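Local coordinates for protein CurB (Lyngbya majuscula, PDB 5KP7) that probably serves as an acyl carrier protein of curacin biosynthesis, holding pathway intermediates as thioesters on a covalently attached 4'-phosphopantetheine arm, at residues I33-T38 with K90-L95; E40-L45 with L59-V64. One frame throughout, in Å; residues are numbered along the deposited sequence.

Contact 1 (I33-T38 with K90-L95); sequences IIKKYT and KNIGEL
Ile34 meets both Ile92 and Leu95, and these apolar contacts carry most of the 196 Å² buried between residues 33-38 and 90-95. Its two branches divide the work. The branch methyl CG2 lies 4.0 Å from Ile92 CG2, the two side chains lying side by side and pointing opposite ways. The longer branch, with CG1 anti to the carbonyl carbon (chi1 -68°) and the chain extended beyond it, carries CD1 to Leu95, 3.8 Å from Leu95 CG; Leu95 CB and CD2 are almost as near. The same CD1 also rests 3.9 Å from Ile92 O, a carbon-to-carbonyl packing contact. A valine here would lack CD1 and would probably leave a gap against Leu95. At the margin, Lys35 adds aliphatic cover, its CG 4.4 Å from Ile92 CD1.

No hydrogen bond crosses between the segments; the polar bonds described here lie within one or the other. On helix 27-41, Ile34 O accepts from Thr38 N and also from Thr38 OG1 at 2.7 Å, the two donors arriving from opposite faces of the carbonyl plane, which satisfies the hydroxyl of a buried threonine. On the other side, Asn91 is the N-cap of helix 92-102: Asn91 OD1 takes the hydrogen of Glu94 N at 2.7 Å with an N-H...O angle of 166°. Glu94 returns toward the turn, its OE1 accepting from Lys90 N at 2.8 Å.

Val73 of helix 63-76 packs on Ile34 and Leu56 on Ile92, placing the contact inside the helical bundle of a carrier protein. The chemistry implies that the two helices are joined here by aliphatic packing, while the cap separately fixes where the second one begins.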
loop_
_atom_site.group_PDB
_atom_site.type_symbol
_atom_site.label_atom_id
_atom_site.label_comp_id
_atom_site.label_asym_id
_atom_site.label_seq_id
_atom_site.Cartn_x
_atom_site.Cartn_y
_atom_site.Cartn_z
ATOM N N ILE B 33 12.180 -32.864 -1.254
ATOM C CA ILE B 33 12.759 -31.559 -0.903
ATOM C C ILE B 33 11.683 -30.568 -0.454
ATOM O O ILE B 33 11.927 -29.760 0.444
ATOM C CB ILE B 33 13.579 -30.959 -2.068
ATOM C CG1 ILE B 33 14.799 -31.843 -2.366
ATOM C CG2 ILE B 33 14.059 -29.549 -1.735
ATOM C CD1 ILE B 33 15.516 -31.485 -3.652
ATOM N N ILE B 34 10.508 -30.638 -1.083
ATOM C CA ILE B 34 9.348 -29.821 -0.673
ATOM C C ILE B 34 8.899 -30.230 0.730
ATOM O O ILE B 34 8.588 -29.378 1.550
ATOM C CB ILE B 34 8.175 -29.927 -1.684
ATOM C CG1 ILE B 34 8.560 -29.251 -2.998
ATOM C CG2 ILE B 34 6.878 -29.346 -1.114
ATOM C CD1 ILE B 34 7.625 -29.574 -4.143
ATOM N N LYS B 35 8.888 -31.532 1.015
ATOM C CA LYS B 35 8.520 -32.009 2.362
ATOM C C LYS B 35 9.495 -31.537 3.437
ATOM O O LYS B 35 9.076 -31.200 4.546
ATOM C CB LYS B 35 8.401 -33.526 2.395
ATOM C CG LYS B 35 7.165 -34.056 1.686
ATOM C CD LYS B 35 7.261 -35.566 1.525
ATOM C CE LYS B 35 5.977 -36.155 0.989
ATOM N NZ LYS B 35 6.021 -37.644 1.089
ATOM N N LYS B 36 10.779 -31.483 3.099
ATOM C CA LYS B 36 11.808 -31.066 4.047
ATOM C C LYS B 36 11.627 -29.627 4.511
ATOM O O LYS B 36 11.612 -29.361 5.718
ATOM C CB LYS B 36 13.206 -31.230 3.442
ATOM C CG LYS B 36 14.333 -31.001 4.445
ATOM C CD LYS B 36 15.465 -30.168 3.873
ATOM C CE LYS B 36 16.273 -30.943 2.851
ATOM N NZ LYS B 36 17.127 -30.028 2.043
ATOM N N TYR B 37 11.495 -28.699 3.557
ATOM C CA TYR B 37 11.353 -27.281 3.915
ATOM C C TYR B 37 9.984 -26.977 4.520
ATOM O O TYR B 37 9.884 -26.117 5.395
ATOM C CB TYR B 37 11.679 -26.378 2.734
ATOM C CG TYR B 37 13.127 -26.446 2.304
ATOM C CD1 TYR B 37 14.152 -26.037 3.157
ATOM C CD2 TYR B 37 13.477 -26.922 1.042
ATOM C CE1 TYR B 37 15.484 -26.106 2.768
ATOM C CE2 TYR B 37 14.804 -26.994 0.645
ATOM C CZ TYR B 37 15.801 -26.588 1.507
ATOM O OH TYR B 37 17.109 -26.660 1.089
ATOM N N THR B 38 8.959 -27.726 4.113
ATOM C CA THR B 38 7.638 -27.663 4.751
ATOM C C THR B 38 7.739 -27.981 6.254
ATOM O O THR B 38 7.255 -27.229 7.097
ATOM C CB THR B 38 6.625 -28.598 4.052
ATOM O OG1 THR B 38 6.461 -28.205 2.679
ATOM C CG2 THR B 38 5.272 -28.558 4.747
ATOM N N LYS B 90 -2.085 -26.647 -6.755
ATOM C CA LYS B 90 -3.126 -26.827 -5.730
ATOM C C LYS B 90 -2.736 -27.819 -4.641
ATOM O O LYS B 90 -3.434 -27.929 -3.644
ATOM C CB LYS B 90 -4.464 -27.240 -6.370
ATOM C CG LYS B 90 -4.967 -26.314 -7.477
ATOM C CD LYS B 90 -5.099 -24.859 -7.041
ATOM C CE LYS B 90 -5.290 -23.901 -8.218
ATOM N NZ LYS B 90 -6.700 -23.888 -8.707
ATOM N N ASN B 91 -1.641 -28.546 -4.826
ATOM C CA ASN B 91 -1.110 -29.403 -3.768
ATOM C C ASN B 91 0.385 -29.565 -3.962
ATOM O O ASN B 91 0.925 -29.086 -4.950
ATOM C CB ASN B 91 -1.832 -30.753 -3.776
ATOM C CG ASN B 91 -1.754 -31.443 -5.120
ATOM O OD1 ASN B 91 -0.678 -31.577 -5.694
ATOM N ND2 ASN B 91 -2.892 -31.904 -5.619
ATOM N N ILE B 92 1.051 -30.236 -3.026
ATOM C CA ILE B 92 2.515 -30.371 -3.094
ATOM C C ILE B 92 2.978 -31.268 -4.241
ATOM O O ILE B 92 4.069 -31.068 -4.781
ATOM C CB ILE B 92 3.158 -30.784 -1.748
ATOM C CG1 ILE B 92 2.664 -32.153 -1.248
ATOM C CG2 ILE B 92 2.898 -29.717 -0.691
ATOM C CD1 ILE B 92 3.301 -32.558 0.065
ATOM N N GLY B 93 2.140 -32.235 -4.612
ATOM C CA GLY B 93 2.393 -33.087 -5.759
ATOM C C GLY B 93 2.461 -32.299 -7.052
ATOM O O GLY B 93 3.366 -32.502 -7.851
ATOM N N GLU B 94 1.496 -31.404 -7.254
ATOM C CA GLU B 94 1.507 -30.500 -8.403
ATOM C C GLU B 94 2.693 -29.534 -8.358
ATOM O O GLU B 94 3.254 -29.222 -9.406
ATOM C CB GLU B 94 0.191 -29.716 -8.512
ATOM C CG GLU B 94 -1.011 -30.583 -8.866
ATOM C CD GLU B 94 -2.285 -29.782 -9.107
ATOM O OE1 GLU B 94 -2.311 -28.563 -8.787
ATOM O OE2 GLU B 94 -3.266 -30.369 -9.633
ATOM N N LEU B 95 3.073 -29.058 -7.165
ATOM C CA LEU B 95 4.261 -28.186 -7.043
ATOM C C LEU B 95 5.503 -28.932 -7.493
ATOM O O LEU B 95 6.329 -28.387 -8.222
ATOM C CB LEU B 95 4.461 -27.686 -5.608
ATOM C CG LEU B 95 5.584 -26.674 -5.384
ATOM C CD1 LEU B 95 5.434 -25.466 -6.317
ATOM C CD2 LEU B 95 5.583 -26.230 -3.929
#

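Contact 2 (E40-L45 with L59-V64); sequences EIAPEL and LGIDSV. With PNS (4'-phosphopantetheine), chain E.
No aromatic ring enters where Ala42 meets Ile61, and the contact is aliphatic; the flat group that matters is the Asp62 carboxylate, at its far end. One of its oxygens, OD1, accepts from Asn65 N, so Asp62 serves as N-cap of helix 63-76, and a basic side chain of another protein's chain packs on Asp62.

Across the segments three apolar pairs account for most of the 193 Å² buried between them. With CG1 anti to the carbonyl carbon (chi1 -58°) and the chain extended beyond it, Ile61 brings CD1 to Ala42 CB, 4.1 Å away, just where helix 27-41 gives way to a turn. Its branch methyl CG2 is 4.4 Å from Ile41 CG2, a looser touch. Further along, Leu45 CD1 sits 4.0 Å from Leu59 CG, the two side chains running aslant to each other. Leu45 is held in its 3-10 turn by the bond from Leu45 N to Ala42 O, 2.9 Å long. Between Leu59 and Ile61, Gly60 adopts phi 88°, where a CB would collide with the preceding carbonyl oxygen, so the backbone itself calls for glycine.

The prosthetic group leaves from the first residue of helix 63-76, just past this loop. Ser63 OG is covalently joined to PNS P24 at 1.5 Å, and Ser63 N donates to PNS O23 at 2.9 Å, with an N-H...O angle of 151°. Arg66, which also binds the cofactor, donates from NH1 to Ile61 O, linking the packed isoleucine to the modification site.

This is the attachment site of a carrier protein, at the junction of loop and helix. The chemistry implies a division: apolar contacts join the loop to the end of helix 27-41 and the 3-10 turn after it, and the phosphate lies at the N-terminal end of helix 63-76, whose dipole would probably favour its negative charge.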
loop_
_atom_site.group_PDB
_atom_site.type_symbol
_atom_site.label_atom_id
_atom_site.label_comp_id
_atom_site.label_asym_id
_atom_site.label_seq_id
_atom_site.Cartn_x
_atom_site.Cartn_y
_atom_site.Cartn_z
ATOM N N GLU B 40 10.526 -27.897 7.988
ATOM C CA GLU B 40 11.415 -26.865 8.537
ATOM C C GLU B 40 10.661 -25.560 8.866
ATOM O O GLU B 40 10.979 -24.865 9.826
ATOM C CB GLU B 40 12.538 -26.603 7.536
ATOM C CG GLU B 40 13.774 -25.934 8.088
ATOM C CD GLU B 40 14.921 -25.951 7.087
ATOM O OE1 GLU B 40 15.298 -27.044 6.601
ATOM O OE2 GLU B 40 15.452 -24.865 6.785
ATOM N N ILE B 41 9.664 -25.240 8.044
ATOM C CA ILE B 41 8.811 -24.063 8.240
ATOM C C ILE B 41 7.703 -24.312 9.267
ATOM O O ILE B 41 7.373 -23.416 10.041
ATOM C CB ILE B 41 8.225 -23.608 6.875
ATOM C CG1 ILE B 41 9.304 -22.870 6.067
ATOM C CG2 ILE B 41 6.973 -22.755 7.020
ATOM C CD1 ILE B 41 9.744 -21.527 6.616
ATOM N N ALA B 42 7.121 -25.508 9.261
ATOM C CA ALA B 42 6.097 -25.890 10.231
ATOM C C ALA B 42 6.597 -27.096 11.026
ATOM O O ALA B 42 6.263 -28.229 10.674
ATOM C CB ALA B 42 4.799 -26.224 9.513
ATOM N N PRO B 43 7.414 -26.862 12.088
ATOM C CA PRO B 43 7.937 -27.928 12.964
ATOM C C PRO B 43 6.901 -28.908 13.524
ATOM O O PRO B 43 7.246 -30.054 13.802
ATOM C CB PRO B 43 8.572 -27.156 14.128
ATOM C CG PRO B 43 8.933 -25.837 13.569
ATOM C CD PRO B 43 8.013 -25.552 12.420
ATOM N N GLU B 44 5.659 -28.458 13.706
ATOM C CA GLU B 44 4.567 -29.331 14.154
ATOM C C GLU B 44 4.221 -30.456 13.170
ATOM O O GLU B 44 3.554 -31.411 13.559
ATOM C CB GLU B 44 3.303 -28.513 14.520
ATOM C CG GLU B 44 2.470 -27.942 13.363
ATOM C CD GLU B 44 2.985 -26.627 12.781
ATOM O OE1 GLU B 44 2.293 -26.077 11.897
ATOM O OE2 GLU B 44 4.068 -26.144 13.183
ATOM N N LEU B 45 4.646 -30.326 11.907
ATOM C CA LEU B 45 4.490 -31.381 10.896
ATOM C C LEU B 45 5.710 -32.306 10.763
ATOM O O LEU B 45 5.753 -33.129 9.841
ATOM C CB LEU B 45 4.184 -30.752 9.533
ATOM C CG LEU B 45 2.956 -29.847 9.459
ATOM C CD1 LEU B 45 2.817 -29.270 8.056
ATOM C CD2 LEU B 45 1.696 -30.600 9.867
ATOM N N LEU B 59 -2.778 -27.603 5.246
ATOM C CA LEU B 59 -1.807 -27.886 6.328
ATOM C C LEU B 59 -1.576 -26.732 7.339
ATOM O O LEU B 59 -0.858 -26.918 8.328
ATOM C CB LEU B 59 -0.454 -28.300 5.722
ATOM C CG LEU B 59 -0.122 -29.779 5.443
ATOM C CD1 LEU B 59 -1.295 -30.755 5.568
ATOM C CD2 LEU B 59 0.562 -29.906 4.087
ATOM N N GLY B 60 -2.152 -25.554 7.089
ATOM C CA GLY B 60 -2.021 -24.403 7.987
ATOM C C GLY B 60 -0.813 -23.521 7.719
ATOM O O GLY B 60 -0.413 -22.743 8.583
ATOM N N ILE B 61 -0.226 -23.608 6.533
ATOM C CA ILE B 61 0.947 -22.796 6.218
ATOM C C ILE B 61 0.469 -21.479 5.625
ATOM O O ILE B 61 -0.278 -21.480 4.652
ATOM C CB ILE B 61 1.901 -23.542 5.286
ATOM C CG1 ILE B 61 2.286 -24.854 6.024
ATOM C CG2 ILE B 61 3.102 -22.663 4.908
ATOM C CD1 ILE B 61 3.580 -25.483 5.620
ATOM N N ASP B 62 0.906 -20.377 6.230
ATOM C CA ASP B 62 0.376 -19.061 5.898
ATOM C C ASP B 62 0.953 -18.510 4.599
ATOM O O ASP B 62 1.846 -19.102 3.985
ATOM C CB ASP B 62 0.499 -18.094 7.083
ATOM C CG ASP B 62 1.897 -17.537 7.293
ATOM O OD1 ASP B 62 2.753 -17.479 6.376
ATOM O OD2 ASP B 62 2.134 -17.090 8.433
ATOM N N SER B 63 0.452 -17.343 4.198
ATOM C CA SER B 63 0.746 -16.824 2.871
ATOM C C SER B 63 2.242 -16.567 2.651
ATOM O O SER B 63 2.807 -16.939 1.619
ATOM C CB SER B 63 -0.058 -15.530 2.626
ATOM O OG SER B 63 -1.460 -15.750 2.854
ATOM N N VAL B 64 2.894 -16.001 3.660
ATOM C CA VAL B 64 4.298 -15.673 3.556
ATOM C C VAL B 64 5.129 -16.970 3.476
ATOM O O VAL B 64 6.040 -17.087 2.668
ATOM C CB VAL B 64 4.748 -14.819 4.757
ATOM C CG1 VAL B 64 6.252 -14.617 4.727
ATOM C CG2 VAL B 64 4.028 -13.463 4.729
HETATM O O23 PNS E . -1.831 -15.839 5.228
HETATM P P24 PNS E . -2.530 -15.915 3.891
HETATM O O26 PNS E . -3.472 -17.065 3.608
HETATM O O27 PNS E . -3.443 -14.587 3.667
HETATM C C28 PNS E . -2.940 -13.279 3.907
HETATM C C29 PNS E . -4.011 -12.374 4.518
HETATM C C30 PNS E . -3.623 -10.905 4.582
HETATM C C31 PNS E . -5.186 -13.058 5.260
HETATM C C32 PNS E . -4.988 -12.218 3.241
HETATM O O33 PNS E . -6.142 -11.375 3.519
HETATM C C34 PNS E . -4.460 -11.684 1.924
HETATM O O35 PNS E . -3.882 -12.428 1.138
HETATM N N36 PNS E . -4.580 -10.371 1.729
HETATM C C37 PNS E . -3.716 -9.650 0.820
HETATM C C38 PNS E . -4.141 -9.679 -0.626
HETATM C C39 PNS E . -3.084 -8.856 -1.323
HETATM O O40 PNS E . -3.254 -7.652 -1.471
HETATM N N41 PNS E . -1.982 -9.507 -1.708
HETATM C C42 PNS E . -0.912 -8.795 -2.371
HETATM C C43 PNS E . 0.359 -9.610 -2.470
HETATM S S44 PNS E . 1.504 -8.580 -3.407
#

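From the N terminus, helix 27-41 supplies the first half of contact 1 and then, at its end and the following turn, that of contact 2. Contact 2 closes first: the chain runs through a helix-free loop and returns at residues 59-64. Helix 63-76 follows, and residues 90-95 then complete contact 1, so the smaller loop lies wholly within the larger and the two do not cross. Their centres are 11 Å apart, and they meet at Thr38, whose CG2 packs 3.6 Å from Ile61 CD1. Contact 1 joins the first and last long helices in the interior; contact 2 ties the end of the first to the loop leading into the cofactor-bearing start of helix 63-76.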